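Local atomic coordinates of restriction endonuclease EcoP15I, modification subunit (Escherichia coli, PDB entry 4ZCF), a protein that methylates the adenine at the fifth position of the 5'-CAGCAG-3' site at N6, using S-adenosyl-L-methionine, and joins the Res subunit for DNA restriction. Residues T544-T547 with T548-Y552; E104-K107 with H108-N111. All coordinates share one frame; numbering follows the deposited sequence.

Contact 1 of 2, residues T544-T547 with T548-Y552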
ATOM      1  N   THR A 544     -16.308  18.735  28.092  1.00 45.18           N
ATOM      2  CA  THR A 544     -15.189  17.885  27.677  1.00 44.78           C
ATOM      3  C   THR A 544     -15.618  16.399  27.626  1.00 50.49           C
ATOM      4  O   THR A 544     -15.299  15.717  26.657  1.00 52.13           O
ATOM      5  CB  THR A 544     -13.947  18.141  28.540  1.00 46.90           C
ATOM      6  OG1 THR A 544     -13.661  19.545  28.541  1.00 45.61           O
ATOM      7  CG2 THR A 544     -12.713  17.369  28.041  1.00 42.60           C
ATOM      8  N   LEU A 545     -16.387  15.928  28.624  1.00 47.08           N
ATOM      9  CA  LEU A 545     -16.902  14.555  28.704  1.00 46.78           C
ATOM     10  C   LEU A 545     -17.853  14.219  27.588  1.00 49.71           C
ATOM     11  O   LEU A 545     -17.684  13.190  26.957  1.00 49.32           O
ATOM     12  CB  LEU A 545     -17.618  14.299  30.037  1.00 47.15           C
ATOM     13  CG  LEU A 545     -16.789  14.177  31.299  1.00 52.51           C
ATOM     14  CD1 LEU A 545     -17.680  13.710  32.436  1.00 53.64           C
ATOM     15  CD2 LEU A 545     -15.634  13.195  31.130  1.00 53.31           C
ATOM     16  N   LEU A 546     -18.869  15.064  27.362  1.00 46.88           N
ATOM     17  CA  LEU A 546     -19.893  14.893  26.322  1.00 46.25           C
ATOM     18  C   LEU A 546     -19.251  14.734  24.940  1.00 52.63           C
ATOM     19  O   LEU A 546     -19.615  13.812  24.207  1.00 55.52           O
ATOM     20  CB  LEU A 546     -20.834  16.106  26.358  1.00 45.68           C
ATOM     21  CG  LEU A 546     -22.000  16.155  25.383  1.00 50.35           C
ATOM     22  CD1 LEU A 546     -22.967  14.968  25.559  1.00 50.10           C
ATOM     23  CD2 LEU A 546     -22.731  17.472  25.515  1.00 52.95           C
ATOM     24  N   THR A 547     -18.286  15.619  24.611  1.00 46.73           N
ATOM     25  CA  THR A 547     -17.507  15.692  23.370  1.00 45.61           C
ATOM     26  C   THR A 547     -16.672  14.414  23.189  1.00 47.92           C
ATOM     27  O   THR A 547     -16.707  13.819  22.117  1.00 48.08           O
ATOM     28  CB  THR A 547     -16.652  17.001  23.380  1.00 46.02           C
ATOM     29  OG1 THR A 547     -17.539  18.128  23.384  1.00 44.45           O
ATOM     30  CG2 THR A 547     -15.676  17.098  22.194  1.00 38.00           C
ATOM     31  N   THR A 548     -15.922  14.017  24.228  1.00 42.42           N
ATOM     32  CA  THR A 548     -15.101  12.805  24.231  1.00 42.11           C
ATOM     33  C   THR A 548     -16.002  11.557  24.094  1.00 45.78           C
ATOM     34  O   THR A 548     -15.734  10.715  23.258  1.00 46.44           O
ATOM     35  CB  THR A 548     -14.243  12.755  25.513  1.00 47.34           C
ATOM     36  OG1 THR A 548     -13.492  13.967  25.635  1.00 49.25           O
ATOM     37  CG2 THR A 548     -13.320  11.554  25.558  1.00 41.92           C
ATOM     38  N   TRP A 549     -17.063  11.458  24.902  1.00 42.37           N
ATOM     39  CA  TRP A 549     -17.992  10.341  24.897  1.00 42.73           C
ATOM     40  C   TRP A 549     -18.646  10.150  23.555  1.00 47.36           C
ATOM     41  O   TRP A 549     -18.747   9.020  23.117  1.00 47.35           O
ATOM     42  CB  TRP A 549     -19.062  10.499  25.989  1.00 41.98           C
ATOM     43  CG  TRP A 549     -18.594  10.237  27.392  1.00 43.20           C
ATOM     44  CD1 TRP A 549     -17.305  10.131  27.835  1.00 46.00           C
ATOM     45  CD2 TRP A 549     -19.427  10.110  28.546  1.00 43.59           C
ATOM     46  NE1 TRP A 549     -17.287   9.937  29.195  1.00 45.87           N
ATOM     47  CE2 TRP A 549     -18.576   9.955  29.664  1.00 48.24           C
ATOM     48  CE3 TRP A 549     -20.823  10.096  28.746  1.00 45.28           C
ATOM     49  CZ2 TRP A 549     -19.077   9.774  30.965  1.00 48.25           C
ATOM     50  CZ3 TRP A 549     -21.315   9.938  30.032  1.00 46.89           C
ATOM     51  CH2 TRP A 549     -20.451   9.759  31.121  1.00 47.74           C
ATOM     52  N   CYS A 550     -19.087  11.240  22.893  1.00 44.82           N
ATOM     53  CA  CYS A 550     -19.713  11.167  21.567  1.00 43.98           C
ATOM     54  C   CYS A 550     -18.746  10.607  20.500  1.00 44.39           C
ATOM     55  O   CYS A 550     -19.184   9.883  19.615  1.00 44.59           O
ATOM     56  CB  CYS A 550     -20.261  12.532  21.158  1.00 44.49           C
ATOM     57  SG  CYS A 550     -21.869  12.945  21.887  1.00 48.41           S
ATOM     58  N   LEU A 551     -17.447  10.952  20.588  1.00 38.27           N
ATOM     59  CA  LEU A 551     -16.401  10.530  19.646  1.00 37.93           C
ATOM     60  C   LEU A 551     -16.052   9.070  19.903  1.00 43.21           C
ATOM     61  O   LEU A 551     -16.140   8.244  18.985  1.00 41.85           O
ATOM     62  CB  LEU A 551     -15.151  11.447  19.762  1.00 37.20           C
ATOM     63  CG  LEU A 551     -13.995  11.250  18.743  1.00 39.38           C
ATOM     64  CD1 LEU A 551     -14.457  11.376  17.299  1.00 37.82           C
ATOM     65  CD2 LEU A 551     -12.803  12.137  19.081  1.00 37.23           C
ATOM     66  N   TYR A 552     -15.743   8.753  21.180  1.00 40.79           N
ATOM     67  CA  TYR A 552     -15.465   7.406  21.668  1.00 41.12           C
ATOM     68  C   TYR A 552     -16.583   6.440  21.242  1.00 44.11           C
ATOM     69  O   TYR A 552     -16.295   5.330  20.818  1.00 44.13           O
ATOM     70  CB  TYR A 552     -15.288   7.411  23.209  1.00 43.12           C
ATOM     71  CG  TYR A 552     -15.123   6.020  23.785  1.00 46.64           C
ATOM     72  CD1 TYR A 552     -13.877   5.398  23.807  1.00 49.10           C
ATOM     73  CD2 TYR A 552     -16.227   5.286  24.217  1.00 47.11           C
ATOM     74  CE1 TYR A 552     -13.732   4.087  24.261  1.00 49.81           C
ATOM     75  CE2 TYR A 552     -16.095   3.973  24.654  1.00 47.73           C
ATOM     76  CZ  TYR A 552     -14.840   3.387  24.703  1.00 55.44           C
ATOM     77  OH  TYR A 552     -14.688   2.107  25.174  1.00 60.19           O
TER

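Contact 2 of 2, residues E104-K107 with H108-N111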
ATOM      1  N   GLU A 104      -1.654  11.068  19.278  1.00 35.05           N
ATOM      2  CA  GLU A 104      -2.715  11.065  20.284  1.00 34.22           C
ATOM      3  C   GLU A 104      -4.069  11.416  19.634  1.00 36.59           C
ATOM      4  O   GLU A 104      -5.071  10.716  19.859  1.00 35.59           O
ATOM      5  CB  GLU A 104      -2.350  12.041  21.413  1.00 35.92           C
ATOM      6  CG  GLU A 104      -3.243  11.922  22.639  1.00 48.45           C
ATOM      7  CD  GLU A 104      -3.097  10.703  23.531  1.00 59.41           C
ATOM      8  OE1 GLU A 104      -2.158   9.901  23.328  1.00 40.89           O
ATOM      9  OE2 GLU A 104      -3.917  10.575  24.468  1.00 50.63           O
ATOM     10  N   VAL A 105      -4.071  12.454  18.765  1.00 33.06           N
ATOM     11  CA  VAL A 105      -5.262  12.876  18.014  1.00 32.86           C
ATOM     12  C   VAL A 105      -5.802  11.774  17.081  1.00 39.05           C
ATOM     13  O   VAL A 105      -7.007  11.566  17.044  1.00 42.27           O
ATOM     14  CB  VAL A 105      -5.085  14.240  17.315  1.00 35.69           C
ATOM     15  CG1 VAL A 105      -6.265  14.545  16.413  1.00 35.79           C
ATOM     16  CG2 VAL A 105      -4.872  15.363  18.331  1.00 34.76           C
ATOM     17  N   LEU A 106      -4.925  11.051  16.370  1.00 35.00           N
ATOM     18  CA  LEU A 106      -5.310   9.950  15.466  1.00 34.81           C
ATOM     19  C   LEU A 106      -5.900   8.779  16.246  1.00 41.15           C
ATOM     20  O   LEU A 106      -6.889   8.213  15.801  1.00 41.33           O
ATOM     21  CB  LEU A 106      -4.117   9.469  14.618  1.00 34.37           C
ATOM     22  CG  LEU A 106      -3.591  10.380  13.523  1.00 36.65           C
ATOM     23  CD1 LEU A 106      -2.268   9.880  13.014  1.00 35.65           C
ATOM     24  CD2 LEU A 106      -4.587  10.510  12.405  1.00 38.30           C
ATOM     25  N   LYS A 107      -5.331   8.450  17.437  1.00 38.96           N
ATOM     26  CA  LYS A 107      -5.869   7.408  18.327  1.00 38.64           C
ATOM     27  C   LYS A 107      -7.314   7.694  18.763  1.00 44.78           C
ATOM     28  O   LYS A 107      -8.098   6.744  18.869  1.00 46.78           O
ATOM     29  CB  LYS A 107      -4.981   7.194  19.549  1.00 40.20           C
ATOM     30  CG  LYS A 107      -3.672   6.473  19.241  1.00 40.65           C
ATOM     31  CD  LYS A 107      -2.822   6.419  20.484  1.00 44.51           C
ATOM     32  CE  LYS A 107      -1.534   5.685  20.261  1.00 46.86           C
ATOM     33  NZ  LYS A 107      -0.704   5.694  21.496  1.00 46.74           N
ATOM     34  N   HIS A 108      -7.688   8.985  18.978  1.00 40.04           N
ATOM     35  CA  HIS A 108      -9.075   9.349  19.342  1.00 39.28           C
ATOM     36  C   HIS A 108     -10.046   9.197  18.133  1.00 44.47           C
ATOM     37  O   HIS A 108     -11.274   9.084  18.319  1.00 43.59           O
ATOM     38  CB  HIS A 108      -9.155  10.798  19.872  1.00 39.66           C
ATOM     39  CG  HIS A 108      -8.658  11.003  21.275  1.00 42.27           C
ATOM     40  ND1 HIS A 108      -9.452  10.742  22.360  1.00 43.55           N
ATOM     41  CD2 HIS A 108      -7.482  11.510  21.711  1.00 43.19           C
ATOM     42  CE1 HIS A 108      -8.722  11.038  23.418  1.00 42.35           C
ATOM     43  NE2 HIS A 108      -7.525  11.491  23.075  1.00 42.48           N
ATOM     44  N   MET A 109      -9.502   9.236  16.894  1.00 41.57           N
ATOM     45  CA  MET A 109     -10.330   9.184  15.674  1.00 41.41           C
ATOM     46  C   MET A 109     -10.765   7.785  15.267  1.00 44.15           C
ATOM     47  O   MET A 109     -11.777   7.639  14.590  1.00 44.04           O
ATOM     48  CB  MET A 109      -9.630   9.881  14.505  1.00 43.86           C
ATOM     49  CG  MET A 109      -9.291  11.334  14.792  1.00 47.82           C
ATOM     50  SD  MET A 109      -8.425  12.195  13.455  1.00 52.64           S
ATOM     51  CE  MET A 109      -9.631  12.013  12.096  1.00 48.35           C
ATOM     52  N   VAL A 110     -10.008   6.768  15.692  1.00 39.01           N
ATOM     53  CA  VAL A 110     -10.188   5.350  15.372  1.00 38.08           C
ATOM     54  C   VAL A 110     -11.612   4.821  15.494  1.00 45.07           C
ATOM     55  O   VAL A 110     -12.112   4.211  14.543  1.00 45.45           O
ATOM     56  CB  VAL A 110      -9.113   4.471  16.052  1.00 40.66           C
ATOM     57  CG1 VAL A 110      -9.380   2.990  15.819  1.00 41.33           C
ATOM     58  CG2 VAL A 110      -7.717   4.842  15.553  1.00 39.54           C
ATOM     59  N   ASN A 111     -12.291   5.089  16.629  1.00 43.00           N
ATOM     60  CA  ASN A 111     -13.671   4.620  16.814  1.00 42.21           C
ATOM     61  C   ASN A 111     -14.651   5.247  15.872  1.00 44.45           C
ATOM     62  O   ASN A 111     -15.648   4.606  15.550  1.00 45.49           O
ATOM     63  CB  ASN A 111     -14.150   4.812  18.245  1.00 41.46           C
ATOM     64  CG  ASN A 111     -13.360   4.052  19.279  1.00 49.02           C
ATOM     65  OD1 ASN A 111     -12.388   3.341  18.986  1.00 44.59           O
ATOM     66  ND2 ASN A 111     -13.770   4.205  20.528  1.00 34.07           N
TER

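Contact 1 of 2, residues T544-T547 with T548-Y552
Thr548 closes on the carbonyl of Thr544 one turn earlier in helix 539-552. Its amide bonds to Thr544 O at 3.0 Å, and its hydroxyl, turned back beside its own backbone N (chi1 -54°), brings OG1 to 2.7 Å from the same oxygen. Threonine suits a helix flank here because Leu78 O of strand 76-80 also lies within hydrogen-bonding range of OG1, so the small hydroxyl can serve either the helix or the strand. Trp549 follows with a nearly straight bond from its N to Leu545 O, 2.8 Å long. Its indole runs alongside the Leu545 side chain, both pointing the same way; Leu545 CD2 comes 4.1 Å from Trp549 NE1, while the carbonyl carbon of Leu545 sits over the rim of one ring face. The broad ring also makes a cation-pi contact with Arg643. At Cys550 the amide bonds to Leu546 O, and the compact SG lies 4.3 Å from Leu546 CD1; both pack on Tyr579 of strand 577-580. Leu551 N reaches Thr547 O only weakly, at 3.3 Å, and its side chain packs on helix 102-113. These i to i+4 bonds are those of a regular alpha-helix, here wedged between strands 76-80 and 577-580.

Contact 2 of 2, residues E104-K107 with H108-N111
Glu104 and His108 meet one turn apart on helix 102-113, an i to i+4 contact on an alpha-helix that packs against strands 461-468 and 508-514 of the large mixed sheet in this Rossmann-like methyltransferase. His108 CD2 lies 3.1 Å from Glu104 O, which the ring approaches obliquely. The carboxylate and imidazole planes stand 75° apart, and Glu104 OE2 stays 4.0 Å from His108 NE2. Thr76 OG1 bridges the two polar ends, hydrogen-bonded to both, and Lys75 N adds a second bond to OE2. Bending at chi2 (72°) swings the Glu104 carboxylate back toward the ring, and histidine offers a flat group with a polar nitrogen at its far end. With an alanine here, Thr76 OG1 would probably lose its imidazole partner and a gap would be likely to open beside Pro74 and Leu512. Lys107, extended beyond CG, carries NZ to the carbonyls of Leu69 and Leu72, a long reach that suits lysine. On the buried flank Met109 SD touches both Val105 CG1 (4.4 Å) and Leu106 CD2 (4.3 Å), a place that suits its flexible thioether. The backbone bonds here are uneven: His108 N to Glu104 O is 3.3 Å, and the i to i+4 bonds of Met109 and Val110 are weak. Met109 N also gives an i to i+3 hydrogen bond to Leu106 O, 3.0 Å, with the donor above the carbonyl plane.

In the fold
Contact 2 precedes contact 1 by more than 400 residues, yet their centres lie 12 Å apart and the two helices touch. The end of helix 539-552 meets helix 102-113 where Tyr552 O and Asn111 ND2 form a probable hydrogen bond of 2.8 Å, and Leu551 CD2 packs 3.5 Å from His108 O. Strand 76-80 and the residues just before it touch both contacts: Thr76 meets contact 2, and Leu77, Leu78 and Ala79 meet contact 1. The C-terminal domain is thus joined to the methyltransferase sheet region. Both contacts are remote from DNA, their nearest atoms about 35 Å (contact 1) and 28 Å (contact 2) from it, so neither takes a direct part in binding it.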